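Local coordinates for 70 kDa protein (Xanthomonas sp., PDB 4B2N) that cleaves rubber polymers oxidatively as a processive dioxygenase that carries two covalently bound c-type hemes, at residues 124-129 with 547-552; 426-431 with 514-519. All blocks are in the same frame, centred on the assembly; numbering follows the deposited sequence.

Contact 1. Residues 124-129 with 547-552; sequences WGYLIR and GGKNAG
Lys549 turns its CG away from its own carbonyl carbon (chi1 -49°) and then runs fully extended, so that its methylenes run past CE1 of Tyr126 and deliver NZ to the backbone of Trp124. There NZ donates to Trp124 O at 2.9 Å, lying in the carbonyl plane with a C=O...N angle of 153°; Asp620 is a second, salt-bridged partner of the same nitrogen. Tyr126 likewise has CG anti to its carbonyl carbon, which sends the ring over to Gly547 and its OH to Lys549 N. The OH accepts a rather bent bond from Lys549 N (3.2 Å) and is tied to Gln136 as well, while CE1 rests 3.7 Å from Gly547 CA. The close approach of the ring depends on Gly547 having no side chain. Asn550 meets the Trp124 indole nearly at a right angle, planes 82° apart: ND2 stands over the six-membered ring, nearest CE3 at 3.2 Å and offset toward the rim. Arg140 holds the amide by OD1, and Tyr141 takes the indole NE1. Far from both hemes, this is loop-to-loop packing near the surface, a glycine-rich loop of the C-terminal half fastened to the loop leading into helix 133-141.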
ATOM      1  N   TRP A 124     -14.812  20.148  12.679  1.00 17.14           N
ATOM      2  CA  TRP A 124     -14.723  20.808  11.346  1.00 16.46           C
ATOM      3  C   TRP A 124     -15.125  22.271  11.474  1.00 17.32           C
ATOM      4  O   TRP A 124     -15.056  23.003  10.502  1.00 16.61           O
ATOM      5  CB  TRP A 124     -15.751  20.226  10.408  1.00 17.28           C
ATOM      6  CG  TRP A 124     -15.714  18.733  10.202  1.00 16.59           C
ATOM      7  CD1 TRP A 124     -14.687  17.849  10.520  1.00 17.57           C
ATOM      8  CD2 TRP A 124     -16.768  17.924   9.644  1.00 16.45           C
ATOM      9  NE1 TRP A 124     -15.021  16.580  10.228  1.00 18.46           N
ATOM     10  CE2 TRP A 124     -16.265  16.545   9.657  1.00 17.72           C
ATOM     11  CE3 TRP A 124     -18.031  18.185   9.134  1.00 16.40           C
ATOM     12  CZ2 TRP A 124     -17.015  15.473   9.172  1.00 16.92           C
ATOM     13  CZ3 TRP A 124     -18.811  17.091   8.699  1.00 15.54           C
ATOM     14  CH2 TRP A 124     -18.295  15.774   8.672  1.00 16.91           C
ATOM     15  N   GLY A 125     -15.647  22.676  12.638  1.00 16.76           N
ATOM     16  CA  GLY A 125     -16.108  24.068  12.820  1.00 17.16           C
ATOM     17  C   GLY A 125     -17.616  24.254  12.600  1.00 18.45           C
ATOM     18  O   GLY A 125     -18.062  25.398  12.531  1.00 20.73           O
ATOM     19  N   TYR A 126     -18.416  23.174  12.595  1.00 17.53           N
ATOM     20  CA  TYR A 126     -19.868  23.296  12.442  1.00 18.39           C
ATOM     21  C   TYR A 126     -20.405  23.319  13.883  1.00 19.16           C
ATOM     22  O   TYR A 126     -19.740  22.799  14.807  1.00 18.87           O
ATOM     23  CB  TYR A 126     -20.478  22.113  11.691  1.00 17.52           C
ATOM     24  CG  TYR A 126     -20.107  22.043  10.213  1.00 17.22           C
ATOM     25  CD1 TYR A 126     -19.473  23.134   9.537  1.00 17.86           C
ATOM     26  CD2 TYR A 126     -20.432  20.951   9.492  1.00 18.62           C
ATOM     27  CE1 TYR A 126     -19.154  23.066   8.137  1.00 17.01           C
ATOM     28  CE2 TYR A 126     -20.128  20.844   8.129  1.00 16.69           C
ATOM     29  CZ  TYR A 126     -19.524  21.912   7.467  1.00 16.34           C
ATOM     30  OH  TYR A 126     -19.241  21.776   6.131  1.00 17.40           O
ATOM     31  N   LEU A 127     -21.588  23.885  14.063  1.00 19.90           N
ATOM     32  CA  LEU A 127     -22.116  23.922  15.420  1.00 20.81           C
ATOM     33  C   LEU A 127     -23.140  22.815  15.643  1.00 20.99           C
ATOM     34  O   LEU A 127     -23.265  22.353  16.764  1.00 21.84           O
ATOM     35  CB  LEU A 127     -22.785  25.262  15.727  1.00 23.01           C
ATOM     36  CG  LEU A 127     -21.828  26.458  15.725  1.00 26.73           C
ATOM     37  CD1 LEU A 127     -22.615  27.779  15.720  1.00 29.23           C
ATOM     38  CD2 LEU A 127     -20.923  26.425  16.953  1.00 26.67           C
ATOM     39  N   ILE A 128     -23.916  22.459  14.609  1.00 19.53           N
ATOM     40  CA  ILE A 128     -24.901  21.380  14.728  1.00 22.16           C
ATOM     41  C   ILE A 128     -24.792  20.392  13.556  1.00 20.43           C
ATOM     42  O   ILE A 128     -24.168  20.676  12.508  1.00 20.51           O
ATOM     43  CB  ILE A 128     -26.340  21.930  14.823  1.00 23.89           C
ATOM     44  CG1 ILE A 128     -26.657  22.661  13.525  1.00 24.90           C
ATOM     45  CG2 ILE A 128     -26.566  22.727  16.137  1.00 24.07           C
ATOM     46  CD1 ILE A 128     -28.148  22.848  13.308  1.00 30.69           C
ATOM     47  N   ARG A 129     -25.343  19.210  13.730  1.00 20.19           N
ATOM     48  CA  ARG A 129     -25.076  18.093  12.761  1.00 20.80           C
ATOM     49  C   ARG A 129     -25.744  18.445  11.452  1.00 19.73           C
ATOM     50  O   ARG A 129     -26.959  18.684  11.412  1.00 19.28           O
ATOM     51  CB  ARG A 129     -25.694  16.783  13.282  1.00 23.08           C
ATOM     52  CG  ARG A 129     -25.701  15.601  12.282  1.00 23.93           C
ATOM     53  CD  ARG A 129     -26.421  14.355  12.844  1.00 22.96           C
ATOM     54  NE  ARG A 129     -25.946  14.318  14.208  1.00 22.26           N
ATOM     55  CZ  ARG A 129     -24.793  13.808  14.577  1.00 21.29           C
ATOM     56  NH1 ARG A 129     -24.011  13.114  13.714  1.00 20.64           N
ATOM     57  NH2 ARG A 129     -24.453  13.992  15.835  1.00 22.48           N
ATOM     58  N   GLY A 547     -23.038  23.801   5.423  1.00 17.81           N
ATOM     59  CA  GLY A 547     -21.980  24.409   6.250  1.00 17.05           C
ATOM     60  C   GLY A 547     -20.890  25.054   5.379  1.00 17.89           C
ATOM     61  O   GLY A 547     -20.044  25.851   5.876  1.00 16.27           O
ATOM     62  N   GLY A 548     -20.858  24.695   4.103  1.00 18.82           N
ATOM     63  CA  GLY A 548     -19.926  25.382   3.216  1.00 17.76           C
ATOM     64  C   GLY A 548     -18.510  24.850   3.169  1.00 18.80           C
ATOM     65  O   GLY A 548     -17.655  25.460   2.537  1.00 17.04           O
ATOM     66  N   LYS A 549     -18.242  23.736   3.867  1.00 17.77           N
ATOM     67  CA  LYS A 549     -16.939  23.114   3.797  1.00 17.31           C
ATOM     68  C   LYS A 549     -17.047  21.664   3.301  1.00 16.97           C
ATOM     69  O   LYS A 549     -18.128  21.195   2.974  1.00 15.72           O
ATOM     70  CB  LYS A 549     -16.243  23.142   5.170  1.00 18.55           C
ATOM     71  CG  LYS A 549     -16.263  24.527   5.842  1.00 17.71           C
ATOM     72  CD  LYS A 549     -15.454  24.493   7.132  1.00 21.56           C
ATOM     73  CE  LYS A 549     -15.662  25.780   7.952  1.00 22.77           C
ATOM     74  NZ  LYS A 549     -14.883  25.647   9.215  1.00 22.72           N
ATOM     75  N   ASN A 550     -15.911  20.988   3.242  1.00 16.71           N
ATOM     76  CA  ASN A 550     -15.823  19.554   2.834  1.00 16.29           C
ATOM     77  C   ASN A 550     -16.163  19.243   1.403  1.00 16.42           C
ATOM     78  O   ASN A 550     -16.806  18.232   1.108  1.00 17.93           O
ATOM     79  CB  ASN A 550     -16.636  18.691   3.789  1.00 15.62           C
ATOM     80  CG  ASN A 550     -16.119  18.857   5.235  1.00 16.41           C
ATOM     81  OD1 ASN A 550     -14.940  19.023   5.415  1.00 15.77           O
ATOM     82  ND2 ASN A 550     -16.977  18.824   6.200  1.00 16.09           N
ATOM     83  N   ALA A 551     -15.694  20.048   0.464  1.00 15.83           N
ATOM     84  CA  ALA A 551     -15.634  19.528  -0.871  1.00 16.93           C
ATOM     85  C   ALA A 551     -14.642  18.359  -0.900  1.00 17.04           C
ATOM     86  O   ALA A 551     -13.663  18.381  -0.189  1.00 18.74           O
ATOM     87  CB  ALA A 551     -15.098  20.622  -1.803  1.00 18.63           C
ATOM     88  N   GLY A 552     -14.861  17.379  -1.754  1.00 17.13           N
ATOM     89  CA  GLY A 552     -14.065  16.193  -1.737  1.00 16.86           C
ATOM     90  C   GLY A 552     -13.575  16.028  -3.157  1.00 17.60           C
ATOM     91  O   GLY A 552     -13.825  16.901  -4.063  1.00 19.76           O
TER

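Contact 2. Residues 426-431 with 514-519; sequences IRTDPR and PYFHNG. With HEC (heme c), chain D.
Over the centre of one face of Phe516 sits Thr428 CG2, a CH-pi contact 4.1 Å from the centroid and 12° off the ring normal, while the heme meets that ring at its edge, near C1A and CHA. His517 is approached around its rim: propionate O1D at ND1, Thr428 OG1 near CE1, Asp429 O beside the CE1-NE2 edge, and water 1 at NE2. Tyr501 stacks on this ring and its OH bonds to Asp429 O. Tyr515 turns an edge to O1A of the other propionate. The His517 chi1 of 67° keeps the imidazole beside the propionate with ND1 toward O1D; that bond, at 2.5 Å, is shorter than usual and its exact length doubtful. Thr428 OG1 donates to the same oxygen at 2.8 Å, so one carboxylate oxygen joins the two segments. Phe516 N binds O1A at 2.8 Å, whereas His517 N to O2D is weak. Water 1 bridges His517 NE2 and Asp429 OD1, each 2.8 Å away. That same OD1 accepts from Arg431 N (2.9 Å, 169°), closing an Asx turn, and OD2 is held by Asp637 N. Phe516 also adjoins His641, an axial ligand of this heme's iron. With backbone amides and an imidazole from 514-519 and a hydroxyl from 426-431, this is the propionate end of the pocket of the heme held by Cys390 and Cys393.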
ATOM      1  N   ILE A 426      15.275   3.289 -13.070  1.00 18.37           N
ATOM      2  CA  ILE A 426      13.931   3.843 -12.920  1.00 19.34           C
ATOM      3  C   ILE A 426      13.898   5.338 -12.653  1.00 19.26           C
ATOM      4  O   ILE A 426      13.056   6.015 -13.236  1.00 20.16           O
ATOM      5  CB  ILE A 426      13.073   3.055 -11.882  1.00 17.59           C
ATOM      6  CG1 ILE A 426      11.630   3.656 -11.757  1.00 16.35           C
ATOM      7  CG2 ILE A 426      13.858   2.796 -10.599  1.00 16.13           C
ATOM      8  CD1 ILE A 426      10.866   3.396 -13.102  1.00 16.23           C
ATOM      9  N   ARG A 427      14.791   5.824 -11.781  1.00 20.19           N
ATOM     10  CA  ARG A 427      15.003   7.267 -11.516  1.00 20.89           C
ATOM     11  C   ARG A 427      13.741   8.009 -11.068  1.00 20.47           C
ATOM     12  O   ARG A 427      13.629   9.240 -11.247  1.00 19.27           O
ATOM     13  CB  ARG A 427      15.618   7.941 -12.720  1.00 23.10           C
ATOM     14  CG  ARG A 427      16.816   7.166 -13.233  1.00 29.61           C
ATOM     15  CD  ARG A 427      17.895   8.070 -13.831  1.00 39.83           C
ATOM     16  NE  ARG A 427      17.347   9.266 -14.483  1.00 50.65           N
ATOM     17  CZ  ARG A 427      16.637   9.250 -15.615  1.00 57.23           C
ATOM     18  NH1 ARG A 427      16.372   8.097 -16.209  1.00 54.20           N
ATOM     19  NH2 ARG A 427      16.183  10.381 -16.131  1.00 61.36           N
ATOM     20  N   THR A 428      12.769   7.275 -10.523  1.00 16.87           N
ATOM     21  CA  THR A 428      11.620   7.981  -9.936  1.00 17.73           C
ATOM     22  C   THR A 428      12.056   8.490  -8.581  1.00 18.29           C
ATOM     23  O   THR A 428      13.191   8.218  -8.120  1.00 18.74           O
ATOM     24  CB  THR A 428      10.455   7.022  -9.734  1.00 17.34           C
ATOM     25  OG1 THR A 428      10.996   5.784  -9.265  1.00 16.89           O
ATOM     26  CG2 THR A 428       9.719   6.801 -11.066  1.00 17.50           C
ATOM     27  N   ASP A 429      11.171   9.208  -7.900  1.00 18.49           N
ATOM     28  CA  ASP A 429      11.563   9.848  -6.640  1.00 19.08           C
ATOM     29  C   ASP A 429      12.266   8.860  -5.738  1.00 20.09           C
ATOM     30  O   ASP A 429      11.700   7.788  -5.388  1.00 18.40           O
ATOM     31  CB  ASP A 429      10.371  10.460  -5.919  1.00 19.33           C
ATOM     32  CG  ASP A 429      10.801  11.366  -4.812  1.00 20.27           C
ATOM     33  OD1 ASP A 429      11.356  10.865  -3.812  1.00 21.46           O
ATOM     34  OD2 ASP A 429      10.642  12.587  -4.959  1.00 18.19           O
ATOM     35  N   PRO A 430      13.478   9.201  -5.333  1.00 18.90           N
ATOM     36  CA  PRO A 430      14.249   8.198  -4.579  1.00 19.98           C
ATOM     37  C   PRO A 430      14.048   8.200  -3.078  1.00 17.65           C
ATOM     38  O   PRO A 430      14.708   7.413  -2.424  1.00 20.79           O
ATOM     39  CB  PRO A 430      15.686   8.620  -4.827  1.00 20.41           C
ATOM     40  CG  PRO A 430      15.585  10.121  -4.933  1.00 22.05           C
ATOM     41  CD  PRO A 430      14.284  10.414  -5.641  1.00 21.32           C
ATOM     42  N   ARG A 431      13.185   9.036  -2.494  1.00 18.40           N
ATOM     43  CA  ARG A 431      13.197   9.131  -1.019  1.00 18.05           C
ATOM     44  C   ARG A 431      12.750   7.799  -0.432  1.00 18.06           C
ATOM     45  O   ARG A 431      13.280   7.372   0.610  1.00 17.75           O
ATOM     46  CB  ARG A 431      12.247  10.180  -0.432  1.00 17.68           C
ATOM     47  CG  ARG A 431      12.501  11.623  -0.863  1.00 21.23           C
ATOM     48  CD  ARG A 431      13.953  12.007  -0.525  1.00 25.01           C
ATOM     49  NE  ARG A 431      14.161  13.436  -0.766  1.00 29.77           N
ATOM     50  CZ  ARG A 431      15.240  14.132  -0.406  1.00 32.10           C
ATOM     51  NH1 ARG A 431      16.235  13.536   0.244  1.00 30.80           N
ATOM     52  NH2 ARG A 431      15.296  15.446  -0.692  1.00 32.26           N
ATOM     53  N   PRO A 514      -3.706   8.090  -9.561  1.00 15.72           N
ATOM     54  CA  PRO A 514      -2.442   8.426 -10.242  1.00 14.73           C
ATOM     55  C   PRO A 514      -1.320   7.382 -10.021  1.00 14.85           C
ATOM     56  O   PRO A 514      -1.459   6.423  -9.211  1.00 13.28           O
ATOM     57  CB  PRO A 514      -2.066   9.749  -9.576  1.00 14.91           C
ATOM     58  CG  PRO A 514      -2.617   9.660  -8.142  1.00 13.38           C
ATOM     59  CD  PRO A 514      -3.893   8.873  -8.303  1.00 14.65           C
ATOM     60  N   TYR A 515      -0.235   7.516 -10.803  1.00 15.18           N
ATOM     61  CA  TYR A 515       0.748   6.453 -10.920  1.00 15.65           C
ATOM     62  C   TYR A 515       2.109   6.752 -10.216  1.00 16.62           C
ATOM     63  O   TYR A 515       2.408   7.925  -9.888  1.00 17.26           O
ATOM     64  CB  TYR A 515       0.980   6.155 -12.432  1.00 16.07           C
ATOM     65  CG  TYR A 515      -0.319   5.718 -13.076  1.00 16.59           C
ATOM     66  CD1 TYR A 515      -0.869   4.466 -12.782  1.00 14.91           C
ATOM     67  CD2 TYR A 515      -1.036   6.588 -13.913  1.00 17.20           C
ATOM     68  CE1 TYR A 515      -2.080   4.080 -13.357  1.00 15.25           C
ATOM     69  CE2 TYR A 515      -2.243   6.214 -14.506  1.00 18.11           C
ATOM     70  CZ  TYR A 515      -2.755   4.925 -14.207  1.00 16.16           C
ATOM     71  OH  TYR A 515      -3.941   4.477 -14.678  1.00 16.24           O
ATOM     72  N   PHE A 516       2.957   5.720 -10.136  1.00 15.40           N
ATOM     73  CA  PHE A 516       4.205   5.693  -9.429  1.00 15.14           C
ATOM     74  C   PHE A 516       3.976   5.608  -7.933  1.00 14.93           C
ATOM     75  O   PHE A 516       2.883   5.872  -7.445  1.00 14.09           O
ATOM     76  CB  PHE A 516       5.149   6.872  -9.767  1.00 15.58           C
ATOM     77  CG  PHE A 516       5.518   6.932 -11.219  1.00 17.27           C
ATOM     78  CD1 PHE A 516       5.458   5.795 -12.005  1.00 17.61           C
ATOM     79  CD2 PHE A 516       5.956   8.134 -11.774  1.00 18.74           C
ATOM     80  CE1 PHE A 516       5.805   5.825 -13.360  1.00 18.48           C
ATOM     81  CE2 PHE A 516       6.314   8.207 -13.124  1.00 18.76           C
ATOM     82  CZ  PHE A 516       6.239   7.037 -13.905  1.00 18.68           C
ATOM     83  N   HIS A 517       5.035   5.264  -7.229  1.00 13.70           N
ATOM     84  CA  HIS A 517       4.922   4.942  -5.795  1.00 14.72           C
ATOM     85  C   HIS A 517       4.466   6.114  -4.976  1.00 14.86           C
ATOM     86  O   HIS A 517       4.064   5.910  -3.859  1.00 16.01           O
ATOM     87  CB  HIS A 517       6.226   4.370  -5.287  1.00 14.19           C
ATOM     88  CG  HIS A 517       7.351   5.360  -5.280  1.00 14.45           C
ATOM     89  ND1 HIS A 517       8.175   5.599  -6.392  1.00 15.36           N
ATOM     90  CD2 HIS A 517       7.816   6.169  -4.269  1.00 14.73           C
ATOM     91  CE1 HIS A 517       9.103   6.522  -6.036  1.00 15.28           C
ATOM     92  NE2 HIS A 517       8.878   6.871  -4.743  1.00 15.71           N
ATOM     93  N   ASN A 518       4.569   7.342  -5.494  1.00 15.35           N
ATOM     94  CA  ASN A 518       4.099   8.518  -4.757  1.00 14.58           C
ATOM     95  C   ASN A 518       2.775   9.142  -5.307  1.00 14.02           C
ATOM     96  O   ASN A 518       2.400  10.256  -4.916  1.00 15.29           O
ATOM     97  CB  ASN A 518       5.203   9.604  -4.684  1.00 15.08           C
ATOM     98  CG  ASN A 518       5.664  10.060  -6.099  1.00 16.93           C
ATOM     99  OD1 ASN A 518       5.137   9.571  -7.096  1.00 17.81           O
ATOM    100  ND2 ASN A 518       6.730  10.858  -6.162  1.00 16.76           N
ATOM    101  N   GLY A 519       2.114   8.430  -6.223  1.00 14.29           N
ATOM    102  CA  GLY A 519       0.885   8.851  -6.887  1.00 14.00           C
ATOM    103  C   GLY A 519       1.045  10.214  -7.525  1.00 15.42           C
ATOM    104  O   GLY A 519       0.144  11.058  -7.463  1.00 16.69           O
TER
HETATM  105 FE   HEC D 701       6.978   0.936 -16.202  1.00 18.49          FE
HETATM  106  CHA HEC D 701       5.784   2.164 -13.200  1.00 16.76           C
HETATM  107  CHB HEC D 701       3.745   1.190 -17.685  1.00 17.69           C
HETATM  108  CHC HEC D 701       8.220   0.214 -19.302  1.00 18.35           C
HETATM  109  CHD HEC D 701       9.724  -0.332 -14.618  1.00 17.68           C
HETATM  110  NA  HEC D 701       5.136   1.440 -15.533  1.00 18.57           N
HETATM  111  C1A HEC D 701       4.852   2.079 -14.301  1.00 18.22           C
HETATM  112  C2A HEC D 701       3.456   2.505 -14.227  1.00 17.18           C
HETATM  113  C3A HEC D 701       2.858   2.206 -15.541  1.00 18.27           C
HETATM  114  C4A HEC D 701       3.930   1.630 -16.326  1.00 18.09           C
HETATM  115  CMA HEC D 701       1.418   2.451 -15.932  1.00 16.76           C
HETATM  116  CAA HEC D 701       2.705   3.040 -13.011  1.00 17.16           C
HETATM  117  CBA HEC D 701       2.325   1.706 -12.270  1.00 16.35           C
HETATM  118  CGA HEC D 701       1.760   2.004 -10.873  1.00 16.37           C
HETATM  119  O1A HEC D 701       1.819   3.198 -10.479  1.00 15.45           O
HETATM  120  O2A HEC D 701       1.200   1.127 -10.119  1.00 16.75           O
HETATM  121  NB  HEC D 701       6.087   0.757 -18.161  1.00 19.52           N
HETATM  122  C1B HEC D 701       4.833   0.868 -18.598  1.00 18.30           C
HETATM  123  C2B HEC D 701       4.625   0.658 -20.035  1.00 19.50           C
HETATM  124  C3B HEC D 701       5.993   0.386 -20.515  1.00 18.74           C
HETATM  125  C4B HEC D 701       6.785   0.469 -19.299  1.00 19.13           C
HETATM  126  CMB HEC D 701       3.311   0.712 -20.778  1.00 19.00           C
HETATM  127  CAB HEC D 701       6.470   0.133 -21.929  1.00 19.89           C
HETATM  128  CBB HEC D 701       6.348   1.240 -22.774  1.00 18.72           C
HETATM  129  NC  HEC D 701       8.555  -0.007 -16.831  1.00 19.01           N
HETATM  130  C1C HEC D 701       9.039  -0.097 -18.167  1.00 19.09           C
HETATM  131  C2C HEC D 701      10.409  -0.577 -18.296  1.00 19.58           C
HETATM  132  C3C HEC D 701      10.840  -0.745 -16.931  1.00 18.96           C
HETATM  133  C4C HEC D 701       9.716  -0.298 -16.061  1.00 19.54           C
HETATM  134  CMC HEC D 701      11.201  -0.841 -19.568  1.00 18.53           C
HETATM  135  CAC HEC D 701      12.207  -1.214 -16.529  1.00 22.14           C
HETATM  136  CBC HEC D 701      13.366  -0.679 -16.957  1.00 21.32           C
HETATM  137  ND  HEC D 701       7.578   0.847 -14.314  1.00 17.43           N
HETATM  138  C1D HEC D 701       8.720   0.387 -13.816  1.00 17.12           C
HETATM  139  C2D HEC D 701       8.962   0.546 -12.389  1.00 17.15           C
HETATM  140  C3D HEC D 701       7.807   1.299 -11.959  1.00 16.67           C
HETATM  141  C4D HEC D 701       7.052   1.450 -13.199  1.00 17.49           C
HETATM  142  CMD HEC D 701      10.136   0.076 -11.568  1.00 16.40           C
HETATM  143  CAD HEC D 701       7.493   1.768 -10.557  1.00 16.40           C
HETATM  144  CBD HEC D 701       7.976   3.226 -10.515  1.00 16.60           C
HETATM  145  CGD HEC D 701       7.703   3.889  -9.185  1.00 15.52           C
HETATM  146  O1D HEC D 701       8.600   4.442  -8.536  1.00 18.01           O
HETATM  147  O2D HEC D 701       6.558   3.800  -8.796  1.00 14.23           O
HETATM  148  O   HOH W   1      10.111   8.565  -2.839  1.00 17.37           O

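From the N terminus, the chain first lays down 124-129, then passes Cys191 and Cys194, which anchor one heme, with His195 on its iron, and Cys390 and Cys393, which anchor the other, with His394 on its iron. Contact 2 then closes a loop of 82 residues, joining the loop after helix 423-426 to the one before helix 524-528. Contact 1 closes only at 547-552, across 417 residues, and encloses the shorter loop entirely; it ties the loop before helix 133-141 to that between strands 536-538 and 560-561. The two do not touch, their nearest atoms being about 13 Å apart. Contact 2 is buried beside a heme, whereas contact 1 lies on the periphery.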